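Local coordinates for UPF0237 protein SP_0238 (Streptococcus pneumoniae, PDB 1ZPV) that is of unknown function but belongs to the ACT domain family, whose members often bind small regulatory ligands such as amino acids, and forms a homodimer, at residues A20-K25 against E67-T72; G24-L29 against M47-S52; T60-E65 against I77-A82. All coordinates share one frame; numbering follows the deposited sequence. Where two conformers were deposited one is given.

Contact 1. Residues A20-K25 against E67-T72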
# COMPACT_ATOMS: atom_id res chain seq x y z
N ALA C 20 10.06 -14.13 12.82
CA ALA C 20 10.08 -15.25 13.75
C ALA C 20 8.97 -15.15 14.80
O ALA C 20 8.32 -16.15 15.13
CB ALA C 20 11.44 -15.38 14.41
N GLY C 21 8.78 -13.94 15.35
CA GLY C 21 7.80 -13.78 16.45
C GLY C 21 6.40 -14.06 15.92
O GLY C 21 5.62 -14.80 16.52
N VAL C 22 6.07 -13.46 14.79
CA VAL C 22 4.71 -13.51 14.26
C VAL C 22 4.41 -14.92 13.72
O VAL C 22 3.38 -15.49 14.04
CB VAL C 22 4.45 -12.38 13.23
CG1 VAL C 22 3.09 -12.56 12.54
CG2 VAL C 22 4.45 -11.02 13.92
N SER C 23 5.33 -15.49 12.93
CA SER C 23 5.12 -16.88 12.43
C SER C 23 5.01 -17.91 13.57
O SER C 23 4.22 -18.85 13.48
CB SER C 23 6.21 -17.32 11.42
OG SER C 23 7.53 -17.32 12.00
N GLY C 24 5.81 -17.70 14.63
CA GLY C 24 5.83 -18.52 15.84
C GLY C 24 4.51 -18.42 16.59
O GLY C 24 3.98 -19.46 17.01
N LYS C 25 3.98 -17.20 16.72
CA LYS C 25 2.64 -16.99 17.34
C LYS C 25 1.51 -17.68 16.56
O LYS C 25 0.62 -18.33 17.15
CB LYS C 25 2.34 -15.49 17.45
CG LYS C 25 1.06 -15.17 18.24
CD LYS C 25 1.16 -15.67 19.67
CE LYS C 25 -0.09 -15.30 20.45
NZ LYS C 25 0.10 -15.70 21.88
N GLU C 67 -3.03 -8.36 19.09
CA GLU C 67 -2.69 -7.00 19.51
C GLU C 67 -1.81 -7.05 20.76
O GLU C 67 -0.80 -6.34 20.87
CB GLU C 67 -3.96 -6.17 19.71
CG GLU C 67 -3.73 -4.83 20.41
CD GLU C 67 -4.99 -3.99 20.45
OE1 GLU C 67 -5.95 -4.33 21.20
OE2 GLU C 67 -5.01 -2.96 19.74
N ALA C 68 -2.16 -7.90 21.71
CA ALA C 68 -1.35 -8.04 22.91
C ALA C 68 0.05 -8.59 22.59
O ALA C 68 1.05 -8.08 23.13
CB ALA C 68 -2.05 -8.94 23.94
N PHE C 69 0.12 -9.62 21.73
CA PHE C 69 1.41 -10.16 21.32
C PHE C 69 2.24 -9.13 20.54
O PHE C 69 3.45 -8.96 20.79
CB PHE C 69 1.27 -11.44 20.48
CG PHE C 69 2.60 -11.97 20.00
CD1 PHE C 69 3.46 -12.60 20.88
CD2 PHE C 69 3.01 -11.77 18.67
CE1 PHE C 69 4.73 -13.05 20.46
CE2 PHE C 69 4.25 -12.23 18.22
CZ PHE C 69 5.13 -12.87 19.13
N GLY C 70 1.59 -8.46 19.58
CA GLY C 70 2.19 -7.32 18.87
C GLY C 70 2.90 -6.30 19.76
O GLY C 70 4.01 -5.87 19.47
N GLN C 71 2.24 -5.91 20.83
CA GLN C 71 2.85 -4.99 21.81
C GLN C 71 4.15 -5.49 22.41
O GLN C 71 5.03 -4.70 22.68
CB GLN C 71 1.87 -4.63 22.93
CG GLN C 71 0.66 -3.85 22.40
CD GLN C 71 -0.40 -3.59 23.46
OE1 GLN C 71 -0.47 -4.29 24.48
NE2 GLN C 71 -1.24 -2.59 23.22
N THR C 72 4.28 -6.81 22.61
CA THR C 72 5.52 -7.32 23.17
C THR C 72 6.68 -7.08 22.20
O THR C 72 7.83 -6.98 22.63
CB THR C 72 5.46 -8.81 23.58
OG1 THR C 72 5.37 -9.62 22.40
CG2 THR C 72 4.27 -9.06 24.54
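Lys25 NZ is held by two carboxylates, those of Glu65 and Glu28, and the stem that carries it there lies over Phe69. Lysine suits this place because its long aliphatic part can pack on an aromatic ring while its charge reaches the acids beyond. With CG anti to the backbone N (chi1 -173°) and a bend at chi2, the chain runs across the ring in the direction opposite to Phe69. CB makes a CH-pi contact 4.0 Å from the Phe69 centroid, 17° off the ring normal; farther out, Lys25 CD is 4.0 Å from Phe69 CG. Glycine is apt at position 21: with no side chain, Gly21 lets the ring come up to the backbone, its CA lying in the ring plane at the edge and its O 3.3 Å from Phe69 CZ. That same carbonyl still accepts the helical bond from Lys25 N. Across the pair, the ring acts as a spacer between the two helix segments, whose axes approach to 10.8 Å and run nearly antiparallel, at 152°. Below them lies strand 75-81, where Ile77 meets both Val22 and Phe69, so helices 18-28 and 59-72 pack side by side on one sheet.

Contact 2. Residues G24-L29 against M47-S52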
# COMPACT_ATOMS: atom_id res chain seq x y z
N GLY C 24 5.81 -17.70 14.63
CA GLY C 24 5.83 -18.52 15.84
C GLY C 24 4.51 -18.42 16.59
O GLY C 24 3.98 -19.46 17.01
N LYS C 25 3.98 -17.20 16.72
CA LYS C 25 2.64 -16.99 17.34
C LYS C 25 1.51 -17.68 16.56
O LYS C 25 0.62 -18.33 17.15
CB LYS C 25 2.34 -15.49 17.45
CG LYS C 25 1.06 -15.17 18.24
CD LYS C 25 1.16 -15.67 19.67
CE LYS C 25 -0.09 -15.30 20.45
NZ LYS C 25 0.10 -15.70 21.88
N ILE C 26 1.53 -17.51 15.24
CA ILE C 26 0.54 -18.18 14.35
C ILE C 26 0.55 -19.72 14.56
O ILE C 26 -0.51 -20.34 14.71
CB ILE C 26 0.79 -17.80 12.88
CG1 ILE C 26 0.55 -16.31 12.63
CG2 ILE C 26 -0.03 -18.64 11.92
CD1 ILE C 26 1.05 -15.90 11.23
N ALA C 27 1.73 -20.33 14.59
CA ALA C 27 1.86 -21.77 14.85
C ALA C 27 1.39 -22.15 16.29
O ALA C 27 0.70 -23.16 16.46
CB ALA C 27 3.30 -22.24 14.60
N GLU C 28 1.71 -21.33 17.30
CA GLU C 28 1.26 -21.57 18.69
C GLU C 28 -0.27 -21.61 18.78
O GLU C 28 -0.87 -22.42 19.51
CB GLU C 28 1.83 -20.53 19.67
CG GLU C 28 1.22 -20.60 21.12
CD GLU C 28 1.07 -19.20 21.78
OE1 GLU C 28 2.04 -18.74 22.44
OE2 GLU C 28 0.00 -18.55 21.63
N LEU C 29 -0.91 -20.75 17.99
CA LEU C 29 -2.36 -20.70 17.91
C LEU C 29 -2.97 -21.81 17.07
O LEU C 29 -4.19 -21.83 16.90
CB LEU C 29 -2.79 -19.33 17.38
CG LEU C 29 -2.56 -18.16 18.37
CD1 LEU C 29 -2.73 -16.89 17.59
CD2 LEU C 29 -3.46 -18.14 19.63
N MSE C 47 4.53 -6.86 7.22
CA MSE C 47 4.33 -8.20 6.64
C MSE C 47 2.86 -8.44 6.57
O MSE C 47 2.08 -7.77 7.26
CB MSE C 47 5.07 -9.30 7.42
CG MSE C 47 4.77 -9.37 8.84
SE MSE C 47 5.88 -10.66 9.81
CE MSE C 47 5.08 -12.11 9.38
N MSE C 48 2.48 -9.37 5.72
CA MSE C 48 1.10 -9.77 5.64
C MSE C 48 1.06 -11.27 5.48
O MSE C 48 1.96 -11.85 4.85
CB MSE C 48 0.41 -9.03 4.51
CG MSE C 48 0.22 -7.54 4.84
SE MSE C 48 -0.88 -6.61 3.56
CE MSE C 48 -1.50 -5.18 4.57
N ALA C 49 0.05 -11.90 6.09
CA ALA C 49 -0.08 -13.35 6.04
C ALA C 49 -1.55 -13.72 5.94
O ALA C 49 -2.41 -13.08 6.55
CB ALA C 49 0.54 -14.04 7.26
N VAL C 50 -1.81 -14.75 5.16
CA VAL C 50 -3.14 -15.32 5.07
C VAL C 50 -3.02 -16.63 5.81
O VAL C 50 -2.15 -17.45 5.51
CB VAL C 50 -3.61 -15.54 3.61
CG1 VAL C 50 -4.88 -16.47 3.55
CG2 VAL C 50 -3.92 -14.21 2.93
N VAL C 51 -3.92 -16.79 6.79
CA VAL C 51 -3.86 -17.92 7.71
C VAL C 51 -5.23 -18.62 7.67
O VAL C 51 -6.24 -18.03 7.24
CB VAL C 51 -3.48 -17.42 9.15
CG1 VAL C 51 -2.02 -16.76 9.13
CG2 VAL C 51 -4.54 -16.42 9.70
N SER C 52 -5.25 -19.88 8.06
CA SER C 52 -6.50 -20.65 8.10
C SER C 52 -6.45 -21.75 9.15
O SER C 52 -5.35 -22.11 9.67
CB SER C 52 -6.79 -21.26 6.71
OG SER C 52 -5.79 -22.22 6.39
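Helix-on-sheet packing, the core of the ferredoxin-like ACT fold, is represented here by Ile26 of helix 18-28 reaching down to Val51 and Ala49 of strand 44-53. The contact is wholly apolar and rests largely on one pair. Ile26 CD1 lies 3.8 Å from Val51 CG1, and the second branch of the isoleucine, CG2, comes to 3.9 Å from the same methyl, so that Val51 CG1 meets both arms of the fork. The reach follows from the torsions: CG1 of Ile26 stands anti to its carbonyl carbon (chi1 -65°), and an extended chi2 carries CD1 away from the helix toward the sheet. Val51 presents CG1 likewise anti to its own carbonyl carbon, and the two side chains cross at a slant. Ala49, two residues back and on the same face of the strand, offers only its methyl; Ile26 CD1 is 4.4 Å from Ala49 CB, a looser touch. The CA atoms of Ile26 and Val51 are 8.0 Å apart, a distance that the two branched side chains span between them. Val50 faces away from the helix and packs on Leu41 of the second subunit, so the strand serves core and dimer with its two sides. Strand 44-53 runs between strands 32-41 and 4-12, and above it Ile26 also meets Ile33 of the former and Phe66 of helix 59-72.

Contact 3. Residues T60-E65 against I77-A82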
# COMPACT_ATOMS: atom_id res chain seq x y z
N THR C 60 -12.91 -12.52 18.29
CA THR C 60 -12.83 -11.58 19.41
C THR C 60 -11.56 -11.86 20.18
O THR C 60 -10.79 -10.94 20.44
CB THR C 60 -14.03 -11.70 20.32
OG1 THR C 60 -15.21 -11.59 19.50
CG2 THR C 60 -14.02 -10.62 21.40
N TYR C 61 -11.34 -13.12 20.50
CA TYR C 61 -10.12 -13.55 21.18
C TYR C 61 -8.87 -13.31 20.34
O TYR C 61 -7.88 -12.73 20.84
CB TYR C 61 -10.21 -15.03 21.59
CG TYR C 61 -8.92 -15.56 22.14
CD1 TYR C 61 -8.36 -15.04 23.32
CD2 TYR C 61 -8.23 -16.55 21.46
CE1 TYR C 61 -7.13 -15.54 23.81
CE2 TYR C 61 -7.02 -17.01 21.93
CZ TYR C 61 -6.49 -16.52 23.11
OH TYR C 61 -5.28 -17.03 23.52
N LEU C 62 -8.91 -13.70 19.07
CA LEU C 62 -7.70 -13.56 18.20
C LEU C 62 -7.23 -12.12 18.00
O LEU C 62 -6.00 -11.84 17.96
CB LEU C 62 -7.90 -14.24 16.83
CG LEU C 62 -8.12 -15.76 16.86
CD1 LEU C 62 -8.55 -16.26 15.46
CD2 LEU C 62 -6.90 -16.56 17.39
N ARG C 63 -8.19 -11.22 17.85
CA ARG C 63 -7.87 -9.82 17.64
C ARG C 63 -7.14 -9.32 18.89
O ARG C 63 -6.07 -8.71 18.79
CB ARG C 63 -9.11 -8.99 17.35
CG ARG C 63 -9.73 -9.28 16.00
CD ARG C 63 -10.82 -8.28 15.61
NE ARG C 63 -12.08 -8.48 16.34
CZ ARG C 63 -12.42 -7.82 17.45
NH1 ARG C 63 -11.59 -6.92 17.97
NH2 ARG C 63 -13.59 -8.05 18.04
N ASN C 64 -7.72 -9.62 20.05
CA ASN C 64 -7.10 -9.22 21.32
C ASN C 64 -5.73 -9.84 21.52
O ASN C 64 -4.79 -9.17 21.94
CB ASN C 64 -7.99 -9.56 22.52
CG ASN C 64 -9.07 -8.49 22.77
OD1 ASN C 64 -9.12 -7.47 22.08
ND2 ASN C 64 -9.94 -8.75 23.73
N GLU C 65 -5.64 -11.14 21.26
CA GLU C 65 -4.39 -11.88 21.45
C GLU C 65 -3.26 -11.40 20.51
O GLU C 65 -2.11 -11.23 20.96
CB GLU C 65 -4.65 -13.37 21.28
CG GLU C 65 -3.44 -14.23 21.45
CD GLU C 65 -3.09 -14.52 22.91
OE1 GLU C 65 -3.68 -13.92 23.85
OE2 GLU C 65 -2.22 -15.38 23.08
N ILE C 77 -0.46 -5.34 15.17
CA ILE C 77 -0.94 -6.49 14.39
C ILE C 77 -2.46 -6.42 14.21
O ILE C 77 -3.18 -6.34 15.19
CB ILE C 77 -0.56 -7.82 15.02
CG1 ILE C 77 0.95 -7.91 15.18
CG2 ILE C 77 -1.12 -9.01 14.12
CD1 ILE C 77 1.50 -9.13 15.97
N ASN C 78 -2.93 -6.50 12.97
CA ASN C 78 -4.36 -6.46 12.70
C ASN C 78 -4.75 -7.83 12.14
O ASN C 78 -3.96 -8.46 11.40
CB ASN C 78 -4.69 -5.30 11.74
CG ASN C 78 -4.73 -3.91 12.45
OD1 ASN C 78 -5.81 -3.36 12.73
ND2 ASN C 78 -3.56 -3.35 12.75
N ILE C 79 -5.91 -8.34 12.53
CA ILE C 79 -6.43 -9.57 11.88
C ILE C 79 -7.86 -9.33 11.39
O ILE C 79 -8.68 -8.73 12.10
CB ILE C 79 -6.28 -10.84 12.78
CG1 ILE C 79 -6.78 -12.12 12.06
CG2 ILE C 79 -6.92 -10.62 14.18
CD1 ILE C 79 -6.42 -13.42 12.80
N GLN C 80 -8.15 -9.80 10.17
CA GLN C 80 -9.45 -9.61 9.55
C GLN C 80 -9.94 -10.97 9.06
O GLN C 80 -9.23 -11.61 8.28
CB GLN C 80 -9.27 -8.65 8.36
CG GLN C 80 -10.49 -8.43 7.50
CD GLN C 80 -11.63 -7.78 8.26
OE1 GLN C 80 -11.54 -6.61 8.66
NE2 GLN C 80 -12.70 -8.54 8.50
N SER C 81 -11.13 -11.41 9.49
CA SER C 81 -11.72 -12.64 8.94
C SER C 81 -11.96 -12.41 7.45
O SER C 81 -12.48 -11.35 7.05
CB SER C 81 -13.06 -12.96 9.62
OG SER C 81 -13.62 -14.09 9.02
N ALA C 82 -11.67 -13.43 6.65
CA ALA C 82 -11.95 -13.43 5.21
C ALA C 82 -13.46 -13.48 4.90
O ALA C 82 -13.87 -13.14 3.79
CB ALA C 82 -11.25 -14.62 4.56
O HOH W 1 -5.36 -7.68 16.44
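Ile79 and Arg63 meet where helix 59-72 comes down close on strand 75-81, their CA atoms only 5.9 Å apart. The tight part is a single methyl: Ile79 CG2 sits 3.7 Å from Arg63 CA and 3.6 Å from Arg63 CG, the side chains crossing at about a right angle. Because CG1 of Ile79 is anti to the backbone N (chi1 -178°), CG2 takes the crowded position between N and carbonyl carbon, and a beta-branched residue thus presents one arm to the arginine and the other to Leu62. That second arm is less closely fitted, with Ile79 CD1 4.4 Å from Leu62 CB. Leucine suits the buried flank of the helix, where it also packs on Met4. The solvent side begins beyond the arginine stem: Arg63 as a whole is exposed and was modelled in two conformations. No direct hydrogen bond joins the segments. Instead one water donates to Arg63 O at 2.7 Å and to Ile77 O at 2.8 Å, bridging helix and strand backbones. Gln80 turns away from the helix and packs on Lys76 of the second subunit. Helix 59-72 and strand 75-81, outermost within this chain, complete the second split beta-alpha-beta unit of the ferredoxin-like ACT fold, which starts with strand 44-53 and has strand 4-12 between its two strands.

In the fold
From the N terminus, strand 4-12 leads into helix 18-28, where contacts 1 and 2 both start, sharing Gly24 and Lys25. Contact 2 closes first, when strand 44-53 returns beneath the helix after strand 32-41. Contact 1 spans a longer loop that includes all of this and ends on helix 59-72. Contact 3 opens on that same helix before contact 1 has closed and finishes on strand 75-81, so contacts 1 and 3 cross, while contacts 2 and 3 follow in series. Val22 against Met47 joins contacts 1 and 2, and Leu29 against Leu62 joins contacts 2 and 3. Together they tie two helices to each other and to one antiparallel sheet.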